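Local coordinates for peridinin-chlorophyll A protein (Amphidinium carterae, PDB 2C9E) that probably serves as a water-soluble light-harvesting antenna, holding peridinin carotenoids and chlorophyll a to capture blue-green sunlight, at residues A[295-298]-A[299-302]. Sequence-based numbering, arbitrary orientation.
Sequences DLQM and ALFA. With PID (peridinin), chain H.
Gln297 NE2 hydrogen-bonds both Asn293 OD1 and a chlorophyll a oxygen, an arrangement that would fix the amide's rotation, and lies 3.9 Å from Leu300 CD1 one turn on. The same amide spans two pigments, for its OE1 lies 3.4 Å from peridinin C11. Four successive i to i+4 bonds, from Asp295 to Ala299 through Met298 to Ala302, run through this part of helix 293-302. Among them, Gln297 O takes the amide of Phe301 (N to O 2.9 Å, 165° at the hydrogen), while peridinin CM1, a methyl, lies 3.3 Å from Gln297 O. On the pigment side, CG of Phe301 stands anti to its backbone N (chi1 172°), which carries the ring against the epoxy-cyclohexane end of peridinin: C6 covers one ring face, whereas Met298 SD sits at the ring edge, 4.2 Å from Phe301 CD2. Met298, bent at chi2 and chi3, brings its methyl CE to 3.5 Å from peridinin C2. Further along the polyene, Leu300 CD1 is 3.7 Å from peridinin C15 and 3.8 Å from Leu296 CG. Leu296 also packs on Tyr206 of helix 201-213. One helical face thus contributes to a peridinin pocket and to the adjoining chlorophyll a pocket, with Gln297 and Leu300 common to both, the close pigment clustering characteristic of the all-helical peridinin-chlorophyll protein.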
loop_
_atom_site.group_PDB
_atom_site.type_symbol
_atom_site.label_atom_id
_atom_site.label_comp_id
_atom_site.label_asym_id
_atom_site.label_seq_id
_atom_site.Cartn_x
_atom_site.Cartn_y
_atom_site.Cartn_z
ATOM N N ASP A 295 -1.075 18.663 9.843
ATOM C CA ASP A 295 -2.382 19.218 9.622
ATOM C C ASP A 295 -3.407 18.111 9.438
ATOM O O ASP A 295 -4.550 18.284 9.779
ATOM C CB ASP A 295 -2.397 20.098 8.385
ATOM C CG ASP A 295 -1.691 21.436 8.597
ATOM O OD1 ASP A 295 -1.494 21.872 9.733
ATOM O OD2 ASP A 295 -1.345 22.060 7.589
ATOM N N LEU A 296 -3.000 16.987 8.852
ATOM C CA LEU A 296 -3.923 15.877 8.692
ATOM C C LEU A 296 -4.272 15.303 10.056
ATOM O O LEU A 296 -5.431 15.040 10.319
ATOM C CB LEU A 296 -3.338 14.785 7.810
ATOM C CG LEU A 296 -4.131 13.454 7.785
ATOM C CD1 LEU A 296 -5.493 13.637 7.122
ATOM C CD2 LEU A 296 -3.278 12.345 7.049
ATOM N N GLN A 297 -3.278 15.112 10.914
ATOM C CA GLN A 297 -3.559 14.587 12.240
ATOM C C GLN A 297 -4.451 15.509 13.086
ATOM O O GLN A 297 -5.272 14.995 13.861
ATOM C CB GLN A 297 -2.273 14.276 13.000
ATOM C CG GLN A 297 -1.336 13.303 12.262
ATOM C CD GLN A 297 -2.007 11.975 11.903
ATOM O OE1 GLN A 297 -2.561 11.298 12.755
ATOM N NE2 GLN A 297 -1.955 11.613 10.628
ATOM N N MET A 298 -4.298 16.844 12.976
ATOM C CA MET A 298 -5.179 17.761 13.724
ATOM C C MET A 298 -6.616 17.558 13.212
ATOM O O MET A 298 -7.543 17.454 13.979
ATOM C CB MET A 298 -4.827 19.236 13.515
ATOM C CG MET A 298 -3.813 19.813 14.479
ATOM S SD MET A 298 -4.285 19.622 16.231
ATOM C CE MET A 298 -2.715 19.268 16.978
ATOM N N ALA A 299 -6.814 17.517 11.908
ATOM C CA ALA A 299 -8.161 17.301 11.385
ATOM C C ALA A 299 -8.756 15.911 11.821
ATOM O O ALA A 299 -9.932 15.812 12.174
ATOM C CB ALA A 299 -8.121 17.439 9.868
ATOM N N LEU A 300 -7.957 14.838 11.805
ATOM C CA LEU A 300 -8.447 13.526 12.259
ATOM C C LEU A 300 -8.835 13.650 13.759
ATOM O O LEU A 300 -9.937 13.219 14.178
ATOM C CB LEU A 300 -7.355 12.437 12.045
ATOM C CG LEU A 300 -7.166 12.069 10.543
ATOM C CD1 LEU A 300 -5.871 11.326 10.348
ATOM C CD2 LEU A 300 -8.390 11.230 10.037
ATOM N N PHE A 301 -7.944 14.261 14.554
ATOM C CA PHE A 301 -8.189 14.520 15.993
ATOM C C PHE A 301 -9.487 15.359 16.194
ATOM O O PHE A 301 -10.259 15.092 17.103
ATOM C CB PHE A 301 -7.004 15.293 16.579
ATOM C CG PHE A 301 -7.218 15.784 17.975
ATOM C CD1 PHE A 301 -7.694 14.918 18.982
ATOM C CD2 PHE A 301 -6.885 17.089 18.324
ATOM C CE1 PHE A 301 -7.829 15.342 20.334
ATOM C CE2 PHE A 301 -7.011 17.527 19.686
ATOM C CZ PHE A 301 -7.484 16.637 20.686
ATOM N N ALA A 302 -9.715 16.371 15.347
ATOM C CA ALA A 302 -10.906 17.191 15.474
ATOM C C ALA A 302 -12.191 16.403 15.242
ATOM O O ALA A 302 -13.248 16.855 15.626
ATOM C CB ALA A 302 -10.862 18.408 14.495
HETATM C C1 PID H . -3.109 15.169 18.001
HETATM C C2 PID H . -2.669 16.337 18.886
HETATM C C3 PID H . -2.117 15.839 20.225
HETATM C C4 PID H . -3.182 14.988 20.918
HETATM C C5 PID H . -3.570 13.706 20.171
HETATM C C6 PID H . -3.622 13.878 18.644
HETATM C C7 PID H . -4.545 13.062 17.979
HETATM C C8 PID H . -4.220 12.183 16.946
HETATM C C9 PID H . -5.112 11.354 16.260
HETATM C C10 PID H . -6.483 11.213 16.443
HETATM C C11 PID H . -4.789 10.595 15.213
HETATM C C12 PID H . -5.891 10.021 14.726
HETATM C C13 PID H . -5.927 9.305 13.528
HETATM C C14 PID H . -7.028 8.699 12.919
HETATM C C15 PID H . -6.841 8.068 11.688
HETATM C C16 PID H . -7.830 7.469 10.909
HETATM C C17 PID H . -7.493 6.898 9.681
HETATM C C18 PID H . -8.427 6.338 8.812
HETATM C C19 PID H . -8.058 5.784 7.586
HETATM C C20 PID H . -9.007 5.290 6.690
HETATM C C21 PID H . -8.722 4.748 5.435
HETATM C C22 PID H . -9.805 4.389 4.637
HETATM C C23 PID H . -9.783 3.921 3.417
HETATM C C24 PID H . -9.854 3.610 2.145
HETATM C C25 PID H . -9.858 2.168 1.611
HETATM C C26 PID H . -9.167 2.053 0.244
HETATM C C27 PID H . -9.617 3.145 -0.738
HETATM C C28 PID H . -9.215 4.495 -0.135
HETATM C C29 PID H . -10.028 4.753 1.135
HETATM C C30 PID H . -9.527 2.243 -2.951
HETATM C C31 PID H . -8.896 2.178 -4.343
HETATM C CM1 PID H . -3.722 15.612 16.671
HETATM C CM2 PID H . -4.936 13.315 20.743
HETATM C CM3 PID H . -2.557 12.610 20.517
HETATM C CM4 PID H . -8.404 8.679 13.593
HETATM C CM5 PID H . -7.282 4.473 4.979
HETATM C CM6 PID H . -9.159 1.239 2.606
HETATM C CM7 PID H . -11.322 1.745 1.449
HETATM C CM8 PID H . -9.604 6.089 1.750
HETATM O O1 PID H . -2.324 13.973 18.033
HETATM O O2 PID H . -1.929 16.982 21.063
HETATM O O3 PID H . -7.167 11.745 17.315
HETATM O O4 PID H . -6.973 10.374 15.484
HETATM O O5 PID H . -11.396 4.812 0.727
HETATM O O6 PID H . -8.970 3.064 -2.018
HETATM O O7 PID H . -10.525 1.575 -2.687
#